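PDB 5C00: MdbA protein from Corynebacterium diphtheriae, which probably catalyses disulfide bond formation in exported proteins as a thiol-disulfide oxidoreductase of the DsbA family, and is essential for viability, pilus assembly, toxin production and virulence. Local coordinates for residues A[26-31]-A[103-108]; A[83-88]-A[174-179]. All coordinates share one frame; numbering follows the deposited sequence.

Interactions 1 and 2 lie with centres about 16 Å apart and join helices to strands of one mixed sheet. Interaction 1 sets the outermost strand 25-29 against helix 96-109 of the helical part; interaction 2 sets strand 78-85, deeper in the sheet, against helix 162-180. They meet directly at a salt bridge, Arg83 NH2 to Asp30 OD2 at 3.1 Å, so the turn that follows strand 25-29 in interaction 1 is tied to the arginine of interaction 2. Helix 162-180 also touches Val28 through Phe168. Interaction 2 borders the probable CxxC site of Cys55 and Cys58: Leu85 lies close by without touching, and Leu88 of the same segment packs on Cys55.

Interaction 1: residues A[26-31]-A[103-108]; sequences GSVTDS and AALAVA
Val28 reaches from its strand toward one side of the helix and divides its two methyl groups between Leu105 and Ala108, residues three apart. Val28 CG1 meets the CD1 methyl of Leu105 at 4.0 Å, a methyl-to-methyl contact in which the two side chains run across each other at a slant. Val28 CG2 goes to Ala108 instead, lying 4.1 Å from Ala108 CB and equally close to its backbone carbonyl carbon. The fork follows from the valine torsion: with CG1 opposite the backbone N (chi1 178°), CG2 falls beside that N and turns to Ala108. Leu105 does not aim its CB straight at the strand, but the end of its side chain comes nearer to Val28. The contact is small, burying 107 Å² over both sides, and is van der Waals packing alone, with no hydrogen bond across it. Ser27, its CB turned from the helix, pairs through OG with Thr29 OG1 at 3.0 Å, and Ser27 OG also bonds Lys36 NZ. Leu105 and Ala108 both rest on Ile33 of the adjoining strand 32-36, while Phe168 and Phe165 of helix 162-180 touch Val28 and Leu105 respectively. Ala108 also packs on Trp113 and Tyr116 of helix 113-125, and Ala103 and Ala106 on Ile156 of helix 150-158, so helix 96-109 lies between these helices and strands 25-29 and 32-36.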
loop_
_atom_site.group_PDB
_atom_site.type_symbol
_atom_site.label_atom_id
_atom_site.label_comp_id
_atom_site.label_asym_id
_atom_site.label_seq_id
_atom_site.Cartn_x
_atom_site.Cartn_y
_atom_site.Cartn_z
ATOM N N GLY A 26 5.667 -6.924 8.984
ATOM C CA GLY A 26 5.598 -5.498 8.740
ATOM C C GLY A 26 5.426 -4.694 10.004
ATOM O O GLY A 26 5.272 -5.255 11.072
ATOM N N SER A 27 5.400 -3.380 9.854
ATOM C CA SER A 27 5.059 -2.479 10.972
ATOM C C SER A 27 4.464 -1.221 10.407
ATOM O O SER A 27 4.512 -1.040 9.180
ATOM C CB SER A 27 6.285 -2.200 11.850
ATOM O OG SER A 27 7.321 -1.541 11.128
ATOM N N VAL A 28 3.858 -0.373 11.229
ATOM C CA VAL A 28 3.402 0.946 10.762
ATOM C C VAL A 28 4.225 1.917 11.554
ATOM O O VAL A 28 4.048 2.030 12.772
ATOM C CB VAL A 28 1.877 1.172 10.974
ATOM C CG1 VAL A 28 1.499 2.573 10.519
ATOM C CG2 VAL A 28 1.048 0.134 10.238
ATOM N N THR A 29 5.171 2.543 10.877
ATOM C CA THR A 29 6.184 3.356 11.517
ATOM C C THR A 29 6.465 4.584 10.675
ATOM O O THR A 29 6.636 4.463 9.450
ATOM C CB THR A 29 7.490 2.554 11.691
ATOM O OG1 THR A 29 7.181 1.250 12.224
ATOM C CG2 THR A 29 8.429 3.295 12.692
ATOM N N ASP A 30 6.542 5.764 11.316
ATOM C CA ASP A 30 7.015 6.976 10.650
ATOM C C ASP A 30 6.235 7.277 9.373
ATOM O O ASP A 30 6.837 7.599 8.395
ATOM C CB ASP A 30 8.511 6.903 10.326
ATOM C CG ASP A 30 9.054 8.205 9.691
ATOM O OD1 ASP A 30 8.615 9.318 10.064
ATOM O OD2 ASP A 30 9.899 8.148 8.781
ATOM N N SER A 31 4.910 7.161 9.443
ATOM C CA SER A 31 3.987 7.370 8.299
ATOM C C SER A 31 4.059 6.334 7.162
ATOM O O SER A 31 3.420 6.525 6.139
ATOM C CB SER A 31 4.142 8.756 7.691
ATOM O OG SER A 31 4.126 9.772 8.679
ATOM N N ALA A 103 -8.474 2.265 4.163
ATOM C CA ALA A 103 -8.920 0.861 4.332
ATOM C C ALA A 103 -7.708 -0.078 4.436
ATOM O O ALA A 103 -7.596 -0.879 5.357
ATOM C CB ALA A 103 -9.826 0.438 3.201
ATOM N N ALA A 104 -6.742 0.124 3.558
ATOM C CA ALA A 104 -5.534 -0.667 3.543
ATOM C C ALA A 104 -4.734 -0.413 4.816
ATOM O O ALA A 104 -4.195 -1.374 5.384
ATOM C CB ALA A 104 -4.706 -0.380 2.301
ATOM N N LEU A 105 -4.645 0.851 5.249
ATOM C CA LEU A 105 -3.992 1.160 6.540
ATOM C C LEU A 105 -4.603 0.454 7.717
ATOM O O LEU A 105 -3.853 -0.073 8.555
ATOM C CB LEU A 105 -3.923 2.656 6.820
ATOM C CG LEU A 105 -3.188 3.075 8.121
ATOM C CD1 LEU A 105 -1.707 2.675 8.112
ATOM C CD2 LEU A 105 -3.303 4.592 8.181
ATOM N N ALA A 106 -5.942 0.430 7.800
ATOM C CA ALA A 106 -6.636 -0.292 8.877
ATOM C C ALA A 106 -6.208 -1.762 8.932
ATOM O O ALA A 106 -6.039 -2.337 9.998
ATOM C CB ALA A 106 -8.150 -0.147 8.746
ATOM N N VAL A 107 -6.080 -2.418 7.784
ATOM C CA VAL A 107 -5.582 -3.777 7.752
ATOM C C VAL A 107 -4.137 -3.885 8.221
ATOM O O VAL A 107 -3.826 -4.730 9.028
ATOM C CB VAL A 107 -5.715 -4.365 6.316
ATOM C CG1 VAL A 107 -5.355 -5.853 6.347
ATOM C CG2 VAL A 107 -7.129 -4.193 5.771
ATOM N N ALA A 108 -3.253 -3.033 7.736
ATOM C CA ALA A 108 -1.866 -3.060 8.178
ATOM C C ALA A 108 -1.696 -2.829 9.695
ATOM O O ALA A 108 -0.899 -3.493 10.342
ATOM C CB ALA A 108 -1.074 -2.026 7.450
#

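Interaction 2: residues A[83-88]-A[174-179]; sequences RILNFL and KKLEKD
Arg83 has its guanidinium gripped at all three nitrogens: NE forms a salt bridge with Asp48 OD1, NH2 another with Asp30 OD2, and NH1 a hydrogen bond with Asn172 OD1. These partners would hold the group's rotation while Lys175 lies over one of its faces. The CE methylene of Lys175 comes within 3.7 Å of Arg83 NE, and Lys175 CD sits 3.8 Å above the guanidinium plane, displaced toward its rim, so that aliphatic carbon rather than a second charge meets the cation. The two long chains cross at about a right angle. Arg83 is extended from CG to NE, whereas Lys175 runs straight to CE and then bends (chi4 51°), placing Lys175 NZ 5.1 Å from Arg83 NE. Lys175 NZ forms a salt bridge with Asp179 OD2 at 3.3 Å, one helical turn on, its hydrogen bond weak; together with Asp48 and Asp30 this probably eases the crowding of like charges. Beside this methylene-on-guanidinium packing, Leu85 and Leu176 form an apolar pair. Leu85 CD1 touches Leu176 CD2 at 4.0 Å, and these side chains also cross nearly perpendicularly. The side chain of Leu176 additionally packs on Arg187 and Phe189 of strand 187-190. Tyr50 of strand 45-52 touches both Arg83 and Lys175. Backbone bonds from Arg83 and Leu85 to Glu51 hold strand 78-85 parallel to strand 45-52, the strand that leads to the probable CxxC motif. These two parallel strands inside the mixed sheet, with helix 162-180 packed on them, are consistent with the thioredoxin fold of DsbA-like oxidoreductases, in which a CxxC, here Cys55 and Cys58, sits at a helix start.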
loop_
_atom_site.group_PDB
_atom_site.type_symbol
_atom_site.label_atom_id
_atom_site.label_comp_id
_atom_site.label_asym_id
_atom_site.label_seq_id
_atom_site.Cartn_x
_atom_site.Cartn_y
_atom_site.Cartn_z
ATOM N N ARG A 83 4.920 4.407 1.353
ATOM C CA ARG A 83 4.533 5.765 1.713
ATOM C C ARG A 83 3.369 6.167 0.831
ATOM O O ARG A 83 3.544 6.580 -0.340
ATOM C CB ARG A 83 5.725 6.689 1.567
ATOM C CG ARG A 83 6.830 6.367 2.602
ATOM C CD ARG A 83 7.903 7.459 2.731
ATOM N NE ARG A 83 8.799 7.099 3.819
ATOM C CZ ARG A 83 8.526 7.261 5.110
ATOM N NH1 ARG A 83 7.404 7.817 5.507
ATOM N NH2 ARG A 83 9.383 6.825 6.022
ATOM N N ILE A 84 2.180 5.952 1.384
ATOM C CA ILE A 84 0.966 6.154 0.636
ATOM C C ILE A 84 0.477 7.590 0.630
ATOM O O ILE A 84 0.428 8.292 1.647
ATOM C CB ILE A 84 -0.176 5.192 1.084
ATOM C CG1 ILE A 84 0.326 3.741 1.224
ATOM C CG2 ILE A 84 -1.315 5.284 0.090
ATOM C CD1 ILE A 84 1.053 3.217 0.024
ATOM N N LEU A 85 0.130 8.046 -0.569
ATOM C CA LEU A 85 -0.293 9.399 -0.806
ATOM C C LEU A 85 -1.793 9.449 -1.134
ATOM O O LEU A 85 -2.393 8.425 -1.451
ATOM C CB LEU A 85 0.489 9.965 -1.981
ATOM C CG LEU A 85 2.012 9.962 -1.879
ATOM C CD1 LEU A 85 2.615 10.290 -3.194
ATOM C CD2 LEU A 85 2.479 10.955 -0.818
ATOM N N ASN A 86 -2.398 10.641 -1.059
ATOM C CA ASN A 86 -3.772 10.847 -1.517
ATOM C C ASN A 86 -3.901 12.099 -2.413
ATOM O O ASN A 86 -4.971 12.705 -2.524
ATOM C CB ASN A 86 -4.786 10.877 -0.363
ATOM C CG ASN A 86 -4.621 12.072 0.543
ATOM O OD1 ASN A 86 -3.720 12.851 0.321
ATOM N ND2 ASN A 86 -5.480 12.197 1.601
ATOM N N PHE A 87 -2.799 12.475 -3.047
ATOM C CA PHE A 87 -2.734 13.693 -3.878
ATOM C C PHE A 87 -3.694 13.629 -5.052
ATOM O O PHE A 87 -4.186 14.666 -5.527
ATOM C CB PHE A 87 -1.271 13.954 -4.328
ATOM C CG PHE A 87 -0.765 13.057 -5.419
ATOM C CD1 PHE A 87 -0.323 11.784 -5.154
ATOM C CD2 PHE A 87 -0.667 13.523 -6.723
ATOM C CE1 PHE A 87 0.141 10.955 -6.156
ATOM C CE2 PHE A 87 -0.212 12.706 -7.746
ATOM C CZ PHE A 87 0.198 11.425 -7.486
ATOM N N LEU A 88 -3.991 12.424 -5.551
ATOM C CA LEU A 88 -4.949 12.297 -6.640
ATOM C C LEU A 88 -6.401 12.617 -6.284
ATOM O O LEU A 88 -7.250 12.762 -7.176
ATOM C CB LEU A 88 -4.823 10.934 -7.326
ATOM C CG LEU A 88 -3.483 10.724 -8.046
ATOM C CD1 LEU A 88 -3.415 9.311 -8.595
ATOM C CD2 LEU A 88 -3.288 11.715 -9.181
ATOM N N LYS A 174 5.090 15.775 1.932
ATOM C CA LYS A 174 6.140 16.717 2.295
ATOM C C LYS A 174 7.536 16.114 2.175
ATOM O O LYS A 174 8.467 16.784 1.673
ATOM C CB LYS A 174 5.914 17.279 3.701
ATOM C CG LYS A 174 4.771 18.260 3.790
ATOM C CD LYS A 174 4.665 18.732 5.245
ATOM C CE LYS A 174 3.753 19.949 5.388
ATOM N NZ LYS A 174 2.322 19.547 5.264
ATOM N N LYS A 175 7.692 14.855 2.596
ATOM C CA LYS A 175 8.940 14.124 2.404
ATOM C C LYS A 175 9.260 13.993 0.933
ATOM O O LYS A 175 10.402 14.195 0.536
ATOM C CB LYS A 175 8.948 12.748 3.096
ATOM C CG LYS A 175 10.265 11.995 3.022
ATOM C CD LYS A 175 10.140 10.669 3.762
ATOM C CE LYS A 175 11.367 9.789 3.632
ATOM N NZ LYS A 175 12.631 10.503 3.979
ATOM N N LEU A 176 8.266 13.706 0.102
ATOM C CA LEU A 176 8.519 13.553 -1.320
ATOM C C LEU A 176 8.892 14.895 -1.955
ATOM O O LEU A 176 9.749 14.959 -2.819
ATOM C CB LEU A 176 7.301 12.957 -2.011
ATOM C CG LEU A 176 7.432 12.660 -3.497
ATOM C CD1 LEU A 176 8.586 11.726 -3.698
ATOM C CD2 LEU A 176 6.168 12.038 -4.042
ATOM N N GLU A 177 8.252 15.972 -1.513
ATOM C CA GLU A 177 8.635 17.300 -1.990
ATOM C C GLU A 177 10.065 17.628 -1.655
ATOM O O GLU A 177 10.770 18.141 -2.491
ATOM C CB GLU A 177 7.713 18.357 -1.404
ATOM C CG GLU A 177 6.402 18.354 -2.132
ATOM C CD GLU A 177 5.342 19.187 -1.461
ATOM O OE1 GLU A 177 5.350 19.274 -0.214
ATOM O OE2 GLU A 177 4.492 19.706 -2.203
ATOM N N LYS A 178 10.464 17.331 -0.420
ATOM C CA LYS A 178 11.807 17.595 0.072
ATOM C C LYS A 178 12.832 16.745 -0.687
ATOM O O LYS A 178 13.847 17.264 -1.169
ATOM C CB LYS A 178 11.841 17.300 1.567
ATOM C CG LYS A 178 13.156 17.483 2.316
ATOM C CD LYS A 178 13.051 16.719 3.633
ATOM C CE LYS A 178 13.692 17.437 4.813
ATOM N NZ LYS A 178 15.011 16.859 5.190
ATOM N N ASP A 179 12.577 15.440 -0.823
ATOM C CA ASP A 179 13.557 14.571 -1.471
ATOM C C ASP A 179 13.484 14.545 -2.997
ATOM O O ASP A 179 14.442 14.133 -3.651
ATOM C CB ASP A 179 13.444 13.143 -0.962
ATOM C CG ASP A 179 13.587 13.033 0.544
ATOM O OD1 ASP A 179 13.997 14.033 1.182
ATOM O OD2 ASP A 179 13.278 11.930 1.077
#